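Side-chain contacts in TATA-box-binding protein (Methanococcus jannaschii, PDB 2Z8U), which probably binds the TATA box of archaeal promoters as a general transcription factor that helps activate genes transcribed by RNA polymerase: residues T22-N27 against K86-L91; P57-L62 against K77-I82; V152-F155 against K159-I162. All blocks are in the same frame, centred on the assembly; numbering follows the deposited sequence.

Interaction 1. Residues T22-N27 against K86-L91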
ATOM      1  N   THR B  22      20.651   3.135 -29.362  1.00 32.70           N
ATOM      2  CA  THR B  22      20.467   3.769 -30.636  1.00 33.80           C
ATOM      3  C   THR B  22      19.441   2.965 -31.442  1.00 33.90           C
ATOM      4  O   THR B  22      18.871   1.990 -30.933  1.00 34.41           O
ATOM      5  CB  THR B  22      21.815   3.939 -31.401  1.00 33.71           C
ATOM      6  OG1 THR B  22      21.603   4.793 -32.521  1.00 32.97           O
ATOM      7  CG2 THR B  22      22.366   2.594 -31.895  1.00 33.20           C
ATOM      8  N   LYS B  23      19.185   3.408 -32.667  1.00 33.46           N
ATOM      9  CA  LYS B  23      18.360   2.679 -33.599  1.00 34.90           C
ATOM     10  C   LYS B  23      19.161   2.513 -34.890  1.00 34.48           C
ATOM     11  O   LYS B  23      19.641   3.493 -35.449  1.00 34.36           O
ATOM     12  CB  LYS B  23      17.051   3.431 -33.846  1.00 35.52           C
ATOM     13  CG  LYS B  23      16.032   2.614 -34.666  1.00 39.06           C
ATOM     14  CD  LYS B  23      14.635   3.230 -34.550  1.00 42.75           C
ATOM     15  CE  LYS B  23      13.594   2.330 -35.216  1.00 44.41           C
ATOM     16  NZ  LYS B  23      12.352   2.342 -34.392  1.00 45.97           N
ATOM     17  N   ILE B  24      19.325   1.280 -35.350  1.00 35.54           N
ATOM     18  CA  ILE B  24      20.177   1.019 -36.514  1.00 36.37           C
ATOM     19  C   ILE B  24      19.399   0.692 -37.817  1.00 36.99           C
ATOM     20  O   ILE B  24      19.997   0.481 -38.867  1.00 37.02           O
ATOM     21  CB  ILE B  24      21.288  -0.077 -36.199  1.00 37.29           C
ATOM     22  CG1 ILE B  24      20.684  -1.489 -36.052  1.00 37.47           C
ATOM     23  CG2 ILE B  24      22.161   0.368 -34.983  1.00 36.97           C
ATOM     24  CD1 ILE B  24      21.742  -2.608 -35.911  1.00 38.00           C
ATOM     25  N   GLY B  25      18.076   0.649 -37.733  1.00 36.97           N
ATOM     26  CA  GLY B  25      17.237   0.271 -38.873  1.00 38.33           C
ATOM     27  C   GLY B  25      15.802   0.145 -38.419  1.00 39.21           C
ATOM     28  O   GLY B  25      15.480   0.597 -37.335  1.00 38.38           O
ATOM     29  N   ASP B  26      14.949  -0.497 -39.228  1.00 41.01           N
ATOM     30  CA  ASP B  26      13.477  -0.419 -39.064  1.00 42.71           C
ATOM     31  C   ASP B  26      12.712  -1.732 -38.828  1.00 42.88           C
ATOM     32  O   ASP B  26      11.611  -1.717 -38.246  1.00 44.83           O
ATOM     33  CB  ASP B  26      12.838   0.251 -40.301  1.00 44.13           C
ATOM     34  CG  ASP B  26      13.360   1.679 -40.555  1.00 48.48           C
ATOM     35  OD1 ASP B  26      13.436   2.507 -39.606  1.00 51.03           O
ATOM     36  OD2 ASP B  26      13.662   1.977 -41.740  1.00 53.59           O
ATOM     37  N   ASN B  27      13.233  -2.835 -39.350  1.00 41.56           N
ATOM     38  CA  ASN B  27      12.520  -4.110 -39.360  1.00 41.32           C
ATOM     39  C   ASN B  27      13.582  -5.147 -39.689  1.00 40.26           C
ATOM     40  O   ASN B  27      13.565  -5.775 -40.751  1.00 39.51           O
ATOM     41  CB  ASN B  27      11.369  -4.076 -40.397  1.00 41.52           C
ATOM     42  CG  ASN B  27      10.667  -5.423 -40.586  1.00 43.39           C
ATOM     43  OD1 ASN B  27      10.556  -6.239 -39.665  1.00 44.88           O
ATOM     44  ND2 ASN B  27      10.175  -5.648 -41.802  1.00 42.23           N
ATOM     45  N   LYS B  86      31.051  -0.951 -36.197  1.00 34.87           N
ATOM     46  CA  LYS B  86      31.705  -2.163 -36.705  1.00 34.87           C
ATOM     47  C   LYS B  86      30.675  -3.230 -37.018  1.00 34.02           C
ATOM     48  O   LYS B  86      30.725  -3.900 -38.075  1.00 32.79           O
ATOM     49  CB  LYS B  86      32.689  -2.685 -35.656  1.00 34.60           C
ATOM     50  CG  LYS B  86      34.022  -1.943 -35.666  1.00 37.78           C
ATOM     51  CD  LYS B  86      35.009  -2.500 -34.644  1.00 38.33           C
ATOM     52  CE  LYS B  86      36.232  -1.575 -34.522  1.00 42.96           C
ATOM     53  NZ  LYS B  86      37.185  -2.094 -33.498  1.00 46.50           N
ATOM     54  N   ILE B  87      29.728  -3.383 -36.089  1.00 33.74           N
ATOM     55  CA  ILE B  87      28.582  -4.294 -36.284  1.00 33.86           C
ATOM     56  C   ILE B  87      27.724  -3.856 -37.475  1.00 33.68           C
ATOM     57  O   ILE B  87      27.343  -4.701 -38.300  1.00 32.18           O
ATOM     58  CB  ILE B  87      27.751  -4.415 -34.980  1.00 35.06           C
ATOM     59  CG1 ILE B  87      28.634  -4.963 -33.831  1.00 35.62           C
ATOM     60  CG2 ILE B  87      26.458  -5.213 -35.195  1.00 36.90           C
ATOM     61  CD1 ILE B  87      29.005  -6.437 -33.924  1.00 40.04           C
ATOM     62  N   ILE B  88      27.407  -2.552 -37.549  1.00 32.35           N
ATOM     63  CA  ILE B  88      26.657  -1.970 -38.682  1.00 32.28           C
ATOM     64  C   ILE B  88      27.315  -2.302 -40.040  1.00 32.19           C
ATOM     65  O   ILE B  88      26.651  -2.739 -40.986  1.00 31.13           O
ATOM     66  CB  ILE B  88      26.469  -0.415 -38.487  1.00 33.09           C
ATOM     67  CG1 ILE B  88      25.472  -0.165 -37.340  1.00 32.67           C
ATOM     68  CG2 ILE B  88      26.050   0.288 -39.809  1.00 32.15           C
ATOM     69  CD1 ILE B  88      25.251   1.299 -36.999  1.00 33.23           C
ATOM     70  N   LYS B  89      28.626  -2.101 -40.119  1.00 32.47           N
ATOM     71  CA  LYS B  89      29.369  -2.440 -41.342  1.00 32.92           C
ATOM     72  C   LYS B  89      29.177  -3.905 -41.729  1.00 32.90           C
ATOM     73  O   LYS B  89      28.967  -4.207 -42.895  1.00 33.76           O
ATOM     74  CB  LYS B  89      30.843  -2.127 -41.185  1.00 32.49           C
ATOM     75  CG  LYS B  89      31.686  -2.511 -42.389  1.00 33.34           C
ATOM     76  CD  LYS B  89      33.094  -1.968 -42.216  1.00 35.31           C
ATOM     77  CE  LYS B  89      33.919  -2.186 -43.476  1.00 36.58           C
ATOM     78  NZ  LYS B  89      33.888  -3.584 -43.975  1.00 39.28           N
ATOM     79  N   GLU B  90      29.266  -4.823 -40.770  1.00 33.72           N
ATOM     80  CA  GLU B  90      29.049  -6.240 -41.099  1.00 34.18           C
ATOM     81  C   GLU B  90      27.667  -6.482 -41.658  1.00 33.45           C
ATOM     82  O   GLU B  90      27.509  -7.160 -42.673  1.00 33.22           O
ATOM     83  CB  GLU B  90      29.226  -7.131 -39.879  1.00 35.37           C
ATOM     84  CG  GLU B  90      30.634  -7.229 -39.368  1.00 36.57           C
ATOM     85  CD  GLU B  90      30.652  -8.131 -38.165  1.00 40.99           C
ATOM     86  OE1 GLU B  90      30.448  -9.350 -38.339  1.00 44.88           O
ATOM     87  OE2 GLU B  90      30.835  -7.629 -37.053  1.00 43.79           O
ATOM     88  N   LEU B  91      26.655  -5.928 -40.993  1.00 33.36           N
ATOM     89  CA  LEU B  91      25.269  -6.081 -41.468  1.00 33.37           C
ATOM     90  C   LEU B  91      25.072  -5.428 -42.835  1.00 33.40           C
ATOM     91  O   LEU B  91      24.461  -6.032 -43.730  1.00 33.87           O
ATOM     92  CB  LEU B  91      24.249  -5.550 -40.433  1.00 33.76           C
ATOM     93  CG  LEU B  91      24.394  -6.026 -38.971  1.00 33.46           C
ATOM     94  CD1 LEU B  91      23.198  -5.475 -38.161  1.00 39.38           C
ATOM     95  CD2 LEU B  91      24.546  -7.529 -38.785  1.00 39.59           C
TER

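Interaction 2. Residues P57-L62 against K77-I82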
ATOM      1  N   PRO B  57      36.497  -4.465 -28.179  1.00 51.61           N
ATOM      2  CA  PRO B  57      36.611  -4.336 -26.720  1.00 50.75           C
ATOM      3  C   PRO B  57      35.519  -5.188 -26.044  1.00 49.43           C
ATOM      4  O   PRO B  57      34.647  -5.704 -26.738  1.00 49.45           O
ATOM      5  CB  PRO B  57      36.368  -2.842 -26.487  1.00 50.87           C
ATOM      6  CG  PRO B  57      35.432  -2.440 -27.602  1.00 51.28           C
ATOM      7  CD  PRO B  57      35.756  -3.337 -28.782  1.00 51.60           C
ATOM      8  N   LYS B  58      35.595  -5.360 -24.723  1.00 47.85           N
ATOM      9  CA  LYS B  58      34.613  -6.161 -23.987  1.00 46.36           C
ATOM     10  C   LYS B  58      33.280  -5.403 -23.922  1.00 45.03           C
ATOM     11  O   LYS B  58      32.981  -4.735 -22.930  1.00 45.01           O
ATOM     12  CB  LYS B  58      35.125  -6.458 -22.577  1.00 46.48           C
ATOM     13  CG  LYS B  58      34.641  -7.780 -21.963  1.00 47.19           C
ATOM     14  CD  LYS B  58      35.253  -8.028 -20.562  1.00 46.79           C
ATOM     15  CE  LYS B  58      36.730  -8.472 -20.614  1.00 48.78           C
ATOM     16  NZ  LYS B  58      37.327  -8.739 -19.265  1.00 47.06           N
ATOM     17  N   VAL B  59      32.500  -5.480 -24.992  1.00 42.92           N
ATOM     18  CA  VAL B  59      31.190  -4.826 -25.025  1.00 41.50           C
ATOM     19  C   VAL B  59      30.134  -5.815 -25.526  1.00 40.28           C
ATOM     20  O   VAL B  59      30.453  -6.747 -26.268  1.00 40.09           O
ATOM     21  CB  VAL B  59      31.178  -3.532 -25.901  1.00 41.71           C
ATOM     22  CG1 VAL B  59      32.180  -2.485 -25.397  1.00 42.55           C
ATOM     23  CG2 VAL B  59      31.441  -3.853 -27.369  1.00 44.11           C
ATOM     24  N   ALA B  60      28.884  -5.596 -25.126  1.00 38.96           N
ATOM     25  CA  ALA B  60      27.788  -6.450 -25.533  1.00 37.54           C
ATOM     26  C   ALA B  60      26.678  -5.597 -26.135  1.00 37.66           C
ATOM     27  O   ALA B  60      26.428  -4.469 -25.687  1.00 35.29           O
ATOM     28  CB  ALA B  60      27.260  -7.242 -24.337  1.00 38.20           C
ATOM     29  N   LEU B  61      26.018  -6.146 -27.141  1.00 36.27           N
ATOM     30  CA  LEU B  61      24.922  -5.441 -27.799  1.00 36.63           C
ATOM     31  C   LEU B  61      23.677  -6.310 -27.755  1.00 35.96           C
ATOM     32  O   LEU B  61      23.760  -7.533 -27.896  1.00 35.43           O
ATOM     33  CB  LEU B  61      25.283  -5.114 -29.260  1.00 37.30           C
ATOM     34  CG  LEU B  61      26.454  -4.145 -29.538  1.00 40.38           C
ATOM     35  CD1 LEU B  61      27.778  -4.890 -29.681  1.00 43.71           C
ATOM     36  CD2 LEU B  61      26.177  -3.408 -30.815  1.00 43.62           C
ATOM     37  N   LEU B  62      22.531  -5.664 -27.558  1.00 35.60           N
ATOM     38  CA  LEU B  62      21.237  -6.297 -27.639  1.00 35.92           C
ATOM     39  C   LEU B  62      20.528  -5.635 -28.803  1.00 35.77           C
ATOM     40  O   LEU B  62      20.396  -4.403 -28.838  1.00 34.96           O
ATOM     41  CB  LEU B  62      20.452  -6.117 -26.333  1.00 36.55           C
ATOM     42  CG  LEU B  62      18.974  -6.554 -26.266  1.00 35.93           C
ATOM     43  CD1 LEU B  62      18.769  -8.026 -26.572  1.00 37.00           C
ATOM     44  CD2 LEU B  62      18.390  -6.209 -24.895  1.00 37.05           C
ATOM     45  N   LYS B  77      31.025   6.683 -24.388  1.00 34.89           N
ATOM     46  CA  LYS B  77      30.108   6.776 -25.528  1.00 36.49           C
ATOM     47  C   LYS B  77      30.815   6.530 -26.845  1.00 35.07           C
ATOM     48  O   LYS B  77      30.283   5.842 -27.706  1.00 34.75           O
ATOM     49  CB  LYS B  77      29.420   8.154 -25.559  1.00 36.90           C
ATOM     50  CG  LYS B  77      28.405   8.317 -26.694  1.00 41.71           C
ATOM     51  CD  LYS B  77      27.934   9.751 -26.753  1.00 47.99           C
ATOM     52  CE  LYS B  77      27.479  10.148 -28.147  1.00 50.94           C
ATOM     53  NZ  LYS B  77      27.214  11.615 -28.185  1.00 53.80           N
ATOM     54  N   GLU B  78      32.019   7.098 -27.008  1.00 34.50           N
ATOM     55  CA  GLU B  78      32.751   6.954 -28.262  1.00 33.92           C
ATOM     56  C   GLU B  78      33.182   5.533 -28.500  1.00 33.49           C
ATOM     57  O   GLU B  78      33.091   5.056 -29.636  1.00 32.33           O
ATOM     58  CB  GLU B  78      33.976   7.900 -28.356  1.00 34.61           C
ATOM     59  CG  GLU B  78      33.621   9.382 -28.471  1.00 35.01           C
ATOM     60  CD  GLU B  78      33.095   9.946 -27.173  1.00 37.43           C
ATOM     61  OE1 GLU B  78      33.345   9.331 -26.118  1.00 37.10           O
ATOM     62  OE2 GLU B  78      32.421  10.996 -27.206  1.00 39.74           O
ATOM     63  N   GLU B  79      33.672   4.862 -27.450  1.00 32.54           N
ATOM     64  CA  GLU B  79      34.050   3.462 -27.585  1.00 32.75           C
ATOM     65  C   GLU B  79      32.859   2.596 -28.030  1.00 32.66           C
ATOM     66  O   GLU B  79      32.997   1.707 -28.896  1.00 32.37           O
ATOM     67  CB  GLU B  79      34.609   2.906 -26.291  1.00 33.14           C
ATOM     68  CG  GLU B  79      34.986   1.433 -26.413  1.00 35.21           C
ATOM     69  CD  GLU B  79      35.780   0.930 -25.247  1.00 37.51           C
ATOM     70  OE1 GLU B  79      37.030   0.921 -25.329  1.00 40.05           O
ATOM     71  OE2 GLU B  79      35.157   0.562 -24.238  1.00 37.20           O
ATOM     72  N   ALA B  80      31.709   2.854 -27.406  1.00 32.82           N
ATOM     73  CA  ALA B  80      30.464   2.187 -27.759  1.00 33.23           C
ATOM     74  C   ALA B  80      30.101   2.456 -29.221  1.00 33.50           C
ATOM     75  O   ALA B  80      29.759   1.534 -29.933  1.00 32.81           O
ATOM     76  CB  ALA B  80      29.341   2.604 -26.845  1.00 33.05           C
ATOM     77  N   GLU B  81      30.169   3.713 -29.658  1.00 34.28           N
ATOM     78  CA  GLU B  81      29.825   4.049 -31.055  1.00 34.72           C
ATOM     79  C   GLU B  81      30.725   3.325 -32.072  1.00 34.23           C
ATOM     80  O   GLU B  81      30.259   2.867 -33.132  1.00 33.45           O
ATOM     81  CB  GLU B  81      29.875   5.563 -31.280  1.00 35.29           C
ATOM     82  CG  GLU B  81      29.354   5.948 -32.700  1.00 36.14           C
ATOM     83  CD  GLU B  81      29.119   7.441 -32.853  1.00 36.71           C
ATOM     84  OE1 GLU B  81      29.021   8.145 -31.817  1.00 35.16           O
ATOM     85  OE2 GLU B  81      29.023   7.906 -34.011  1.00 37.79           O
ATOM     86  N   ILE B  82      32.015   3.232 -31.750  1.00 34.39           N
ATOM     87  CA  ILE B  82      32.963   2.500 -32.592  1.00 34.79           C
ATOM     88  C   ILE B  82      32.546   1.033 -32.737  1.00 34.83           C
ATOM     89  O   ILE B  82      32.494   0.518 -33.855  1.00 33.91           O
ATOM     90  CB  ILE B  82      34.429   2.678 -32.091  1.00 35.00           C
ATOM     91  CG1 ILE B  82      34.859   4.130 -32.331  1.00 35.10           C
ATOM     92  CG2 ILE B  82      35.395   1.732 -32.798  1.00 36.22           C
ATOM     93  CD1 ILE B  82      36.121   4.571 -31.589  1.00 35.90           C
TER

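Interaction 3. Residues V152-F155 against K159-I162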
ATOM      1  N   VAL B 152      23.852   6.610  -5.358  1.00 35.00           N
ATOM      2  CA  VAL B 152      25.253   6.712  -4.922  1.00 35.57           C
ATOM      3  C   VAL B 152      25.551   5.602  -3.912  1.00 35.82           C
ATOM      4  O   VAL B 152      24.721   5.305  -3.063  1.00 35.59           O
ATOM      5  CB  VAL B 152      25.543   8.088  -4.280  1.00 35.71           C
ATOM      6  CG1 VAL B 152      27.032   8.205  -3.870  1.00 36.61           C
ATOM      7  CG2 VAL B 152      25.162   9.230  -5.251  1.00 35.38           C
ATOM      8  N   LEU B 153      26.701   4.964  -4.057  1.00 35.47           N
ATOM      9  CA  LEU B 153      27.193   4.035  -3.050  1.00 36.19           C
ATOM     10  C   LEU B 153      28.495   4.585  -2.493  1.00 35.21           C
ATOM     11  O   LEU B 153      29.409   4.944  -3.250  1.00 36.43           O
ATOM     12  CB  LEU B 153      27.432   2.648  -3.642  1.00 35.03           C
ATOM     13  CG  LEU B 153      26.414   2.143  -4.670  1.00 38.85           C
ATOM     14  CD1 LEU B 153      26.968   0.907  -5.349  1.00 40.54           C
ATOM     15  CD2 LEU B 153      25.083   1.843  -4.003  1.00 37.28           C
ATOM     16  N   ILE B 154      28.569   4.670  -1.177  1.00 33.85           N
ATOM     17  CA  ILE B 154      29.752   5.187  -0.506  1.00 33.57           C
ATOM     18  C   ILE B 154      30.352   4.079   0.336  1.00 33.70           C
ATOM     19  O   ILE B 154      29.651   3.487   1.166  1.00 33.26           O
ATOM     20  CB  ILE B 154      29.397   6.367   0.421  1.00 33.51           C
ATOM     21  CG1 ILE B 154      28.699   7.491  -0.367  1.00 34.40           C
ATOM     22  CG2 ILE B 154      30.677   6.858   1.126  1.00 31.35           C
ATOM     23  CD1 ILE B 154      28.055   8.593   0.490  1.00 34.30           C
ATOM     24  N   PHE B 155      31.648   3.833   0.155  1.00 33.93           N
ATOM     25  CA  PHE B 155      32.346   2.761   0.865  1.00 33.84           C
ATOM     26  C   PHE B 155      33.233   3.300   1.983  1.00 33.92           C
ATOM     27  O   PHE B 155      33.644   4.469   1.938  1.00 32.63           O
ATOM     28  CB  PHE B 155      33.121   1.895  -0.140  1.00 35.07           C
ATOM     29  CG  PHE B 155      32.227   1.264  -1.164  1.00 35.61           C
ATOM     30  CD1 PHE B 155      31.499   0.122  -0.840  1.00 36.31           C
ATOM     31  CD2 PHE B 155      32.024   1.865  -2.406  1.00 37.61           C
ATOM     32  CE1 PHE B 155      30.611  -0.450  -1.756  1.00 37.89           C
ATOM     33  CE2 PHE B 155      31.133   1.295  -3.339  1.00 40.47           C
ATOM     34  CZ  PHE B 155      30.440   0.133  -3.009  1.00 37.90           C
ATOM     35  N   LYS B 159      35.924   5.336  -1.349  1.00 34.74           N
ATOM     36  CA  LYS B 159      35.415   5.175  -2.732  1.00 35.19           C
ATOM     37  C   LYS B 159      33.926   5.485  -2.797  1.00 35.13           C
ATOM     38  O   LYS B 159      33.155   5.104  -1.907  1.00 34.14           O
ATOM     39  CB  LYS B 159      35.686   3.770  -3.276  1.00 35.10           C
ATOM     40  CG  LYS B 159      35.321   3.529  -4.793  1.00 36.45           C
ATOM     41  CD  LYS B 159      36.114   2.279  -5.281  1.00 38.81           C
ATOM     42  CE  LYS B 159      36.332   2.254  -6.762  1.00 44.36           C
ATOM     43  NZ  LYS B 159      37.477   1.331  -7.104  1.00 48.33           N
ATOM     44  N   VAL B 160      33.539   6.186  -3.862  1.00 35.36           N
ATOM     45  CA  VAL B 160      32.144   6.563  -4.113  1.00 35.86           C
ATOM     46  C   VAL B 160      31.841   6.082  -5.526  1.00 35.74           C
ATOM     47  O   VAL B 160      32.664   6.269  -6.439  1.00 35.49           O
ATOM     48  CB  VAL B 160      31.982   8.105  -4.082  1.00 36.02           C
ATOM     49  CG1 VAL B 160      30.605   8.525  -4.546  1.00 37.71           C
ATOM     50  CG2 VAL B 160      32.250   8.641  -2.690  1.00 36.25           C
ATOM     51  N   VAL B 161      30.682   5.469  -5.710  1.00 34.75           N
ATOM     52  CA  VAL B 161      30.264   5.041  -7.043  1.00 34.90           C
ATOM     53  C   VAL B 161      28.950   5.751  -7.289  1.00 34.90           C
ATOM     54  O   VAL B 161      28.036   5.685  -6.458  1.00 35.47           O
ATOM     55  CB  VAL B 161      30.051   3.507  -7.111  1.00 35.21           C
ATOM     56  CG1 VAL B 161      29.420   3.071  -8.463  1.00 34.42           C
ATOM     57  CG2 VAL B 161      31.349   2.759  -6.824  1.00 35.03           C
ATOM     58  N   ILE B 162      28.837   6.420  -8.432  1.00 34.52           N
ATOM     59  CA  ILE B 162      27.588   7.078  -8.792  1.00 34.75           C
ATOM     60  C   ILE B 162      26.989   6.372 -10.012  1.00 34.19           C
ATOM     61  O   ILE B 162      27.696   6.172 -11.006  1.00 33.80           O
ATOM     62  CB  ILE B 162      27.821   8.574  -9.082  1.00 34.42           C
ATOM     63  CG1 ILE B 162      28.556   9.244  -7.901  1.00 35.71           C
ATOM     64  CG2 ILE B 162      26.502   9.278  -9.355  1.00 35.40           C
ATOM     65  CD1 ILE B 162      29.141  10.601  -8.234  1.00 36.65           C
TER

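Interaction 1. Residues T22-N27 against K86-L91
Ile-24 meets Ile-88 and Leu-91 in a buried, purely apolar contact between the chain just past strand 14-23 and the long helix 77-94 of the first repeat of the saddle-shaped TBP fold. Ile-24 lies where the chain leaves the sheet, and its side chain is directed at the helix. Ile-88 and Leu-91, three residues apart and so on one side of the helix, receive it. The two branches of Ile-24 divide the work. CG2 lies beside the end of Ile-88, 3.8 Å from its CD1 and 4.1 Å from its CG1, the two side chains running past each other in opposite directions. The longer branch goes to Leu-91, which it crosses at about a right angle. This split follows from the first torsion: CG1 sits between the backbone N and the carbonyl carbon (chi1 71°), while CG2 is anti to the carbonyl carbon. Ile-88 reaches across with an extended chain (chi2 177°). Further apolar neighbours continue the packing: Val-69 of strand 68-72 touches Ile-24, Pro-102 touches Ile-88, and Val-33 and Ile-36 of helix 30-36 touch Leu-91. Backbone hydrogen bonds to Gly-67 and Ile-99 hold the main chain of Ile-24 in place. At the Leu-91 side the contact comes down to a single methyl pair, Ile-24 CD1 against Leu-91 CD1 at 3.9 Å.

Interaction 2. Residues P57-L62 against K77-I82
Pro-57 and Glu-79 meet through van der Waals contact, the ring of the proline lying against the outer part of the glutamate chain. Pro-57 CB is 4.0 Å from Glu-79 OE1, and Pro-57 CG is 4.1 Å from Glu-79 CG, the two side chains passing in opposite directions. Glu-79 gets there by stretching out: its CG is anti to the backbone N (chi1 179°) and the chain stays extended beyond it, so that the carboxylate leaves the first turn of helix 77-94 and reaches the proline. Val-59 adds a looser touch, its CG1 4.4 Å from Glu-79 OE2.

The polar bonds lie beside this packing. Glu-79 OE2 accepts a hydrogen bond from Lys-75 N, just before the helix, which ties down the carboxylate; the nearby helix N-terminus would probably favour its negative charge. Ser-76 OG is hydrogen-bonded to Glu-79 N. In 57-62, a cis peptide precedes Pro-57 and an inverse gamma turn is centred on Lys-58, with a weak bond of 2.8 Å from Val-59 N to Pro-57 O.

From the end of the turn onward, Val-59 packs on Ala-83 and Leu-61 on Ile-84 of the helix, whereas Ala-60 and Leu-62 touch Leu-126 of the second subunit. Such alternation belongs to the curved antiparallel sheet of the TBP saddle, backed by its long helix.

Interaction 3. Residues V152-F155 against K159-I162
Phe-155 and Lys-159 face each other at the turn end of an antiparallel beta hairpin, strands 149-154 and 159-163, in the second repeat of the TBP saddle. Leu-153 and Val-161 form a hydrogen-bonded pair with two 2.8 Å bonds, Leu-153 N to Val-161 O and Val-161 N to Leu-153 O, both in the carbonyl plane. Phe-155 N adds a nearly straight bond of 2.9 Å to Lys-159 O. Flanking these, Val-152 with Ile-162 and Ile-154 with Val-160 are non-hydrogen-bonded pairs.

Side chains alternate between two faces. On one, Val-152 CG1 meets Val-160 CG1 diagonally at 3.7 Å, and Val-152, Ile-154 and Ile-162 pack on helix 168-183. On the other, Leu-153 lies beside Val-161, whose CG2 touches Phe-155 CE2 at 3.8 Å, in the plane of the ring and at its edge. With CG anti to the carbonyl carbon (chi1 -60°), the phenyl ring also brings CD2 within 3.5 Å of Lys-159 O. An alanine in place of Phe-155 has no ring to set against Val-161 CG2 and would probably open a gap beside the hairpin.

Phe-138 of the second subunit packs on Leu-153, and Gln-137 of the same subunit on Phe-155, Lys-159 and Val-161. As in other TBPs, this second face probably belongs to the concave underside of the saddle, where phenylalanines equivalent to Phe-155 wedge into the minor groove of the TATA box.

Interactions 1 and 2 belong to the first repeat and interaction 3 to the second, and all three reach the one antiparallel sheet that runs through both. The first two share helix 77-94: their centres are 13 Å apart, and they touch where Ile-87 CG1 lies 4.2 Å from Leu-61 CD2. Along the chain, 57-62 and 77-82 fall between 22-27 and 86-91, while interaction 3 comes later. Its centre is 24 Å from that of interaction 2 and 35 Å from that of interaction 1, across the middle of the chain. Interactions 1 and 2 thus fix helix 77-94 against the first half of the saddle, and interaction 3 joins two strands of the second half; the second subunit touches interactions 2 and 3.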